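Local coordinates for endonuclease and methylase LlaGI (Lactococcus lactis, PDB 5FFJ), which probably recognises specific DNA sequences, methylates them and moves along DNA by ATP hydrolysis, as a Type ISP restriction-modification enzyme, here lacking its nuclease, at residues Leu67-Ser72 with Asp169-Asp174; Phe1054-Ile1059 with Thr1228-Ser1233. All coordinates share one frame; numbering follows the deposited sequence.

Contact 1 (Leu67-Ser72 with Asp169-Asp174)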
loop_
_atom_site.group_PDB
_atom_site.type_symbol
_atom_site.label_atom_id
_atom_site.label_comp_id
_atom_site.label_asym_id
_atom_site.label_seq_id
_atom_site.Cartn_x
_atom_site.Cartn_y
_atom_site.Cartn_z
ATOM N N LEU A 67 39.262 -20.385 -26.069
ATOM C CA LEU A 67 38.421 -20.640 -27.232
ATOM C C LEU A 67 37.746 -19.346 -27.663
ATOM O O LEU A 67 36.953 -18.772 -26.915
ATOM C CB LEU A 67 37.368 -21.711 -26.929
ATOM C CG LEU A 67 36.446 -22.078 -28.098
ATOM C CD1 LEU A 67 37.228 -22.747 -29.222
ATOM C CD2 LEU A 67 35.295 -22.967 -27.641
ATOM N N TYR A 68 38.068 -18.890 -28.870
ATOM C CA TYR A 68 37.498 -17.660 -29.404
ATOM C C TYR A 68 36.546 -17.974 -30.552
ATOM O O TYR A 68 36.972 -18.222 -31.682
ATOM C CB TYR A 68 38.605 -16.712 -29.871
ATOM C CG TYR A 68 38.141 -15.286 -30.041
ATOM C CD1 TYR A 68 37.586 -14.853 -31.237
ATOM C CD2 TYR A 68 38.255 -14.372 -29.002
ATOM C CE1 TYR A 68 37.159 -13.548 -31.394
ATOM C CE2 TYR A 68 37.832 -13.067 -29.149
ATOM C CZ TYR A 68 37.285 -12.660 -30.348
ATOM O OH TYR A 68 36.860 -11.360 -30.499
ATOM N N LEU A 69 35.251 -17.966 -30.250
ATOM C CA LEU A 69 34.228 -18.311 -31.226
ATOM C C LEU A 69 33.763 -17.075 -31.980
ATOM O O LEU A 69 33.650 -15.992 -31.407
ATOM C CB LEU A 69 33.047 -18.992 -30.539
ATOM C CG LEU A 69 33.392 -20.344 -29.915
ATOM C CD1 LEU A 69 32.293 -20.776 -28.985
ATOM C CD2 LEU A 69 33.613 -21.402 -30.988
ATOM N N VAL A 70 33.494 -17.250 -33.270
ATOM C CA VAL A 70 33.205 -16.128 -34.152
ATOM C C VAL A 70 32.270 -16.540 -35.300
ATOM O O VAL A 70 32.397 -17.632 -35.844
ATOM C CB VAL A 70 34.528 -15.552 -34.712
ATOM C CG1 VAL A 70 35.232 -16.563 -35.597
ATOM C CG2 VAL A 70 34.286 -14.303 -35.488
ATOM N N PRO A 71 31.322 -15.664 -35.679
ATOM C CA PRO A 71 30.404 -16.057 -36.757
ATOM C C PRO A 71 31.051 -16.134 -38.144
ATOM O O PRO A 71 31.195 -17.229 -38.687
ATOM C CB PRO A 71 29.338 -14.957 -36.724
ATOM C CG PRO A 71 30.005 -13.789 -36.091
ATOM C CD PRO A 71 30.957 -14.360 -35.094
ATOM N N SER A 72 31.436 -14.987 -38.698
ATOM C CA SER A 72 31.899 -14.905 -40.083
ATOM C C SER A 72 33.347 -15.362 -40.230
ATOM O O SER A 72 34.078 -15.455 -39.244
ATOM C CB SER A 72 31.762 -13.473 -40.602
ATOM O OG SER A 72 32.982 -12.767 -40.457
ATOM N N ASP A 169 40.380 -23.190 -20.374
ATOM C CA ASP A 169 40.498 -22.311 -19.220
ATOM C C ASP A 169 39.635 -21.066 -19.404
ATOM O O ASP A 169 39.257 -20.414 -18.433
ATOM C CB ASP A 169 41.957 -21.910 -19.000
ATOM C CG ASP A 169 42.842 -23.095 -18.671
ATOM O OD1 ASP A 169 42.395 -23.978 -17.910
ATOM O OD2 ASP A 169 43.985 -23.145 -19.172
ATOM N N PHE A 170 39.321 -20.750 -20.657
ATOM C CA PHE A 170 38.542 -19.561 -20.980
ATOM C C PHE A 170 37.849 -19.761 -22.325
ATOM O O PHE A 170 38.428 -20.348 -23.240
ATOM C CB PHE A 170 39.453 -18.327 -21.016
ATOM C CG PHE A 170 38.742 -17.007 -20.813
ATOM C CD1 PHE A 170 37.511 -16.932 -20.179
ATOM C CD2 PHE A 170 39.326 -15.832 -21.260
ATOM C CE1 PHE A 170 36.879 -15.713 -19.999
ATOM C CE2 PHE A 170 38.697 -14.612 -21.084
ATOM C CZ PHE A 170 37.474 -14.554 -20.453
ATOM N N ILE A 171 36.609 -19.293 -22.437
ATOM C CA ILE A 171 35.878 -19.347 -23.700
ATOM C C ILE A 171 35.253 -17.984 -23.985
ATOM O O ILE A 171 34.629 -17.384 -23.110
ATOM C CB ILE A 171 34.786 -20.441 -23.685
ATOM C CG1 ILE A 171 35.430 -21.813 -23.469
ATOM C CG2 ILE A 171 33.988 -20.420 -24.990
ATOM C CD1 ILE A 171 34.470 -22.984 -23.536
ATOM N N ILE A 172 35.431 -17.509 -25.214
ATOM C CA ILE A 172 34.983 -16.178 -25.607
ATOM C C ILE A 172 34.082 -16.235 -26.839
ATOM O O ILE A 172 34.497 -16.691 -27.905
ATOM C CB ILE A 172 36.188 -15.253 -25.892
ATOM C CG1 ILE A 172 37.011 -15.056 -24.615
ATOM C CG2 ILE A 172 35.717 -13.904 -26.425
ATOM C CD1 ILE A 172 38.315 -14.311 -24.821
ATOM N N SER A 173 32.852 -15.758 -26.674
ATOM C CA SER A 173 31.900 -15.667 -27.774
ATOM C C SER A 173 31.770 -14.211 -28.221
ATOM O O SER A 173 31.285 -13.367 -27.464
ATOM C CB SER A 173 30.529 -16.219 -27.357
ATOM O OG SER A 173 30.644 -17.487 -26.734
ATOM N N ASP A 174 32.210 -13.921 -29.444
ATOM C CA ASP A 174 32.085 -12.579 -30.016
ATOM C C ASP A 174 30.813 -12.531 -30.860
ATOM O O ASP A 174 30.348 -13.565 -31.341
ATOM C CB ASP A 174 33.318 -12.208 -30.855
ATOM C CG ASP A 174 33.276 -10.773 -31.361
ATOM O OD1 ASP A 174 32.492 -9.965 -30.816
ATOM O OD2 ASP A 174 34.035 -10.451 -32.298
#
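Leu67 and Ile171 sit side by side on one face of a parallel sheet, Leu67 CD2 lying 3.9 Å from Ile171 CG2. Leu67 also carries the start of the pairing: its N gives a hydrogen bond to Phe170 O at 2.9 Å, and its O accepts one from Ile172 N. Leu69 N to Ile172 O (2.8 Å) and Asp174 N to Leu69 O (3.2 Å) continue the series; the two short strand segments run side by side and parallel, their directions 16° apart. On the other face the Tyr68 ring stands up from its strand, its outer end leaning toward Ile172 and Asp174. With CG anti to the backbone N (chi1 -163°), Tyr68 CD2 and CE2 obliquely meet the Ile172 CG2 methyl, which is 3.5 Å from Tyr68 CE2. Further out, Tyr68 CZ lies 4.0 Å from Asp174 CB, and the Asp174 carboxylate is turned 60° from the ring plane. The rings of Phe148 and Trp83 also pack on Tyr68. Gln209 NE2, from the next strand, makes weak hydrogen bonds to both Tyr68 OH and Asp174 OD1. Asp174 stands at the C-terminal end of its strand, where the sequence reads Asp-Glu-Ala-His, consistent with the DEAH box (Walker B, motif II) of a superfamily 2 helicase-like ATPase. Chemically, then, backbone bonds fix the alignment of two central strands, apolar side chains meet on both faces of the sheet, and the Asp174 carboxylate is set beside a buried tyrosine at the strand end, where such motors usually place their ATP-binding loops.

Contact 2 (Phe1054-Ile1059 with Thr1228-Ser1233)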
loop_
_atom_site.group_PDB
_atom_site.type_symbol
_atom_site.label_atom_id
_atom_site.label_comp_id
_atom_site.label_asym_id
_atom_site.label_seq_id
_atom_site.Cartn_x
_atom_site.Cartn_y
_atom_site.Cartn_z
ATOM N N PHE A 1054 -34.130 -4.164 29.715
ATOM C CA PHE A 1054 -33.020 -5.040 30.085
ATOM C C PHE A 1054 -32.142 -4.360 31.133
ATOM O O PHE A 1054 -31.908 -3.153 31.066
ATOM C CB PHE A 1054 -32.176 -5.409 28.861
ATOM C CG PHE A 1054 -32.878 -6.306 27.880
ATOM C CD1 PHE A 1054 -32.810 -7.684 28.010
ATOM C CD2 PHE A 1054 -33.594 -5.774 26.821
ATOM C CE1 PHE A 1054 -33.449 -8.513 27.108
ATOM C CE2 PHE A 1054 -34.235 -6.597 25.917
ATOM C CZ PHE A 1054 -34.163 -7.968 26.060
ATOM N N SER A 1055 -31.655 -5.136 32.097
ATOM C CA SER A 1055 -30.779 -4.600 33.133
ATOM C C SER A 1055 -29.352 -4.478 32.613
ATOM O O SER A 1055 -28.613 -3.574 33.003
ATOM C CB SER A 1055 -30.808 -5.486 34.380
ATOM O OG SER A 1055 -30.319 -6.785 34.092
ATOM N N VAL A 1056 -28.977 -5.398 31.729
ATOM C CA VAL A 1056 -27.634 -5.433 31.165
ATOM C C VAL A 1056 -27.661 -5.735 29.672
ATOM O O VAL A 1056 -28.345 -6.657 29.223
ATOM C CB VAL A 1056 -26.762 -6.489 31.873
ATOM C CG1 VAL A 1056 -25.442 -6.699 31.130
ATOM C CG2 VAL A 1056 -26.507 -6.078 33.315
ATOM N N LYS A 1057 -26.906 -4.948 28.913
ATOM C CA LYS A 1057 -26.693 -5.209 27.498
ATOM C C LYS A 1057 -25.214 -5.451 27.263
ATOM O O LYS A 1057 -24.365 -4.911 27.973
ATOM C CB LYS A 1057 -27.197 -4.047 26.633
ATOM C CG LYS A 1057 -26.549 -2.699 26.921
ATOM C CD LYS A 1057 -25.327 -2.443 26.046
ATOM C CE LYS A 1057 -24.700 -1.084 26.335
ATOM N NZ LYS A 1057 -24.268 -0.956 27.755
ATOM N N ASP A 1058 -24.919 -6.273 26.266
ATOM C CA ASP A 1058 -23.550 -6.601 25.910
ATOM C C ASP A 1058 -23.327 -6.197 24.460
ATOM O O ASP A 1058 -24.260 -5.760 23.784
ATOM C CB ASP A 1058 -23.284 -8.097 26.123
ATOM C CG ASP A 1058 -21.822 -8.466 25.960
ATOM O OD1 ASP A 1058 -20.956 -7.631 26.296
ATOM O OD2 ASP A 1058 -21.539 -9.593 25.496
ATOM N N ILE A 1059 -22.089 -6.324 23.994
ATOM C CA ILE A 1059 -21.774 -6.091 22.595
ATOM C C ILE A 1059 -20.908 -7.242 22.088
ATOM O O ILE A 1059 -20.154 -7.843 22.852
ATOM C CB ILE A 1059 -21.090 -4.723 22.401
ATOM C CG1 ILE A 1059 -19.669 -4.712 22.960
ATOM C CG2 ILE A 1059 -21.890 -3.639 23.110
ATOM C CD1 ILE A 1059 -18.952 -3.405 22.680
ATOM N N THR A 1228 -29.871 -15.745 36.247
ATOM C CA THR A 1228 -30.566 -14.517 36.608
ATOM C C THR A 1228 -31.347 -13.980 35.419
ATOM O O THR A 1228 -30.831 -13.917 34.303
ATOM C CB THR A 1228 -29.586 -13.431 37.092
ATOM O OG1 THR A 1228 -28.705 -13.977 38.081
ATOM C CG2 THR A 1228 -30.343 -12.256 37.685
ATOM N N ASP A 1229 -32.595 -13.595 35.662
ATOM C CA ASP A 1229 -33.414 -12.972 34.631
ATOM C C ASP A 1229 -32.906 -11.567 34.329
ATOM O O ASP A 1229 -32.922 -10.698 35.199
ATOM C CB ASP A 1229 -34.881 -12.916 35.064
ATOM C CG ASP A 1229 -35.546 -14.279 35.066
ATOM O OD1 ASP A 1229 -34.993 -15.222 34.461
ATOM O OD2 ASP A 1229 -36.634 -14.406 35.669
ATOM N N ASN A 1230 -32.449 -11.353 33.097
ATOM C CA ASN A 1230 -31.997 -10.033 32.670
ATOM C C ASN A 1230 -33.168 -9.176 32.194
ATOM O O ASN A 1230 -32.991 -8.012 31.836
ATOM C CB ASN A 1230 -30.952 -10.151 31.557
ATOM C CG ASN A 1230 -30.253 -8.831 31.269
ATOM O OD1 ASN A 1230 -29.830 -8.126 32.186
ATOM N ND2 ASN A 1230 -30.141 -8.487 29.990
ATOM N N ILE A 1231 -34.363 -9.759 32.195
ATOM C CA ILE A 1231 -35.569 -9.064 31.764
ATOM C C ILE A 1231 -36.761 -9.688 32.483
ATOM O O ILE A 1231 -36.699 -10.847 32.888
ATOM C CB ILE A 1231 -35.748 -9.141 30.228
ATOM C CG1 ILE A 1231 -36.969 -8.333 29.777
ATOM C CG2 ILE A 1231 -35.867 -10.589 29.777
ATOM C CD1 ILE A 1231 -37.050 -8.147 28.275
ATOM N N VAL A 1232 -37.834 -8.920 32.650
ATOM C CA VAL A 1232 -38.991 -9.366 33.425
ATOM C C VAL A 1232 -39.496 -10.744 33.004
ATOM O O VAL A 1232 -39.446 -11.694 33.787
ATOM C CB VAL A 1232 -40.161 -8.372 33.308
ATOM C CG1 VAL A 1232 -41.373 -8.880 34.084
ATOM C CG2 VAL A 1232 -39.748 -6.998 33.815
ATOM N N SER A 1233 -39.983 -10.844 31.770
ATOM C CA SER A 1233 -40.650 -12.053 31.296
ATOM C C SER A 1233 -40.301 -12.396 29.850
ATOM O O SER A 1233 -39.758 -11.568 29.115
ATOM C CB SER A 1233 -42.164 -11.886 31.425
ATOM O OG SER A 1233 -42.603 -10.747 30.704
#
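Asn1230 reads the backbone of Val1056 with its side-chain amide, much as a neighbouring strand would. Its ND2 donates to Val1056 O at 2.7 Å, arriving in the carbonyl plane on a lone pair with an N-H...O angle of 154°. The OD1 of the same amide takes a weak, bent bond from Val1056 N (2.9 Å). Having CG anti to its own backbone N (chi1 -169°) carries the Asn1230 amide across to segment 1054-1059. Oxygen and nitrogen each face a matching backbone group, which is consistent with a fixed amide orientation, and a second bond from ND2, to Pro1214 O, ties it to strand 1210-1214. The hydroxyl of Ser1055 also lies at OD1, but too close in this model for its geometry to be trusted. Ser1055 N, meanwhile, donates to Asn1230 O at 3.2 Å. Phe1054 completes the junction. Its ring shows its edge to the amide, CD1 lying 3.4 Å from Asn1230 ND2, with the two planes 41° apart, while Ile1231 CD1 sits over one ring face in a CH-pi contact, 3.9 Å from the ring centroid. Ile1231 reaches there through a fully extended side chain. An alanine at Phe1054 is likely to rob that Ile1231 methyl of its aromatic seat and open a gap beside the Asn1230 amide. A polar grip flanked by an apolar one thus pins the loop leading into strand 1058-1059; Lys1057 of that loop packs on a DNA phosphate, and Ile1059 of the strand on an adenine base.

In the fold
Contact 1 closes long before contact 2 opens along the chain, and the two share no sheet or domain: their centres are 90 Å apart, on opposite sides of the centre of the chain. Contact 1 joins strands 64-70 and 170-174 inside the seven-stranded parallel sheet of the helicase-like ATPase. Contact 2 belongs to the C-terminal specificity domain, where the approach to edge strand 1058-1059 of a four-stranded antiparallel sheet meets the turn between strand 1228-1229 and helix 1234-1243. Its nearest atom is about 4 Å from the DNA, against about 43 Å for contact 1. Motor and DNA-reading ends are thus built separately, so any signal between them would probably travel through the intervening domains or the DNA.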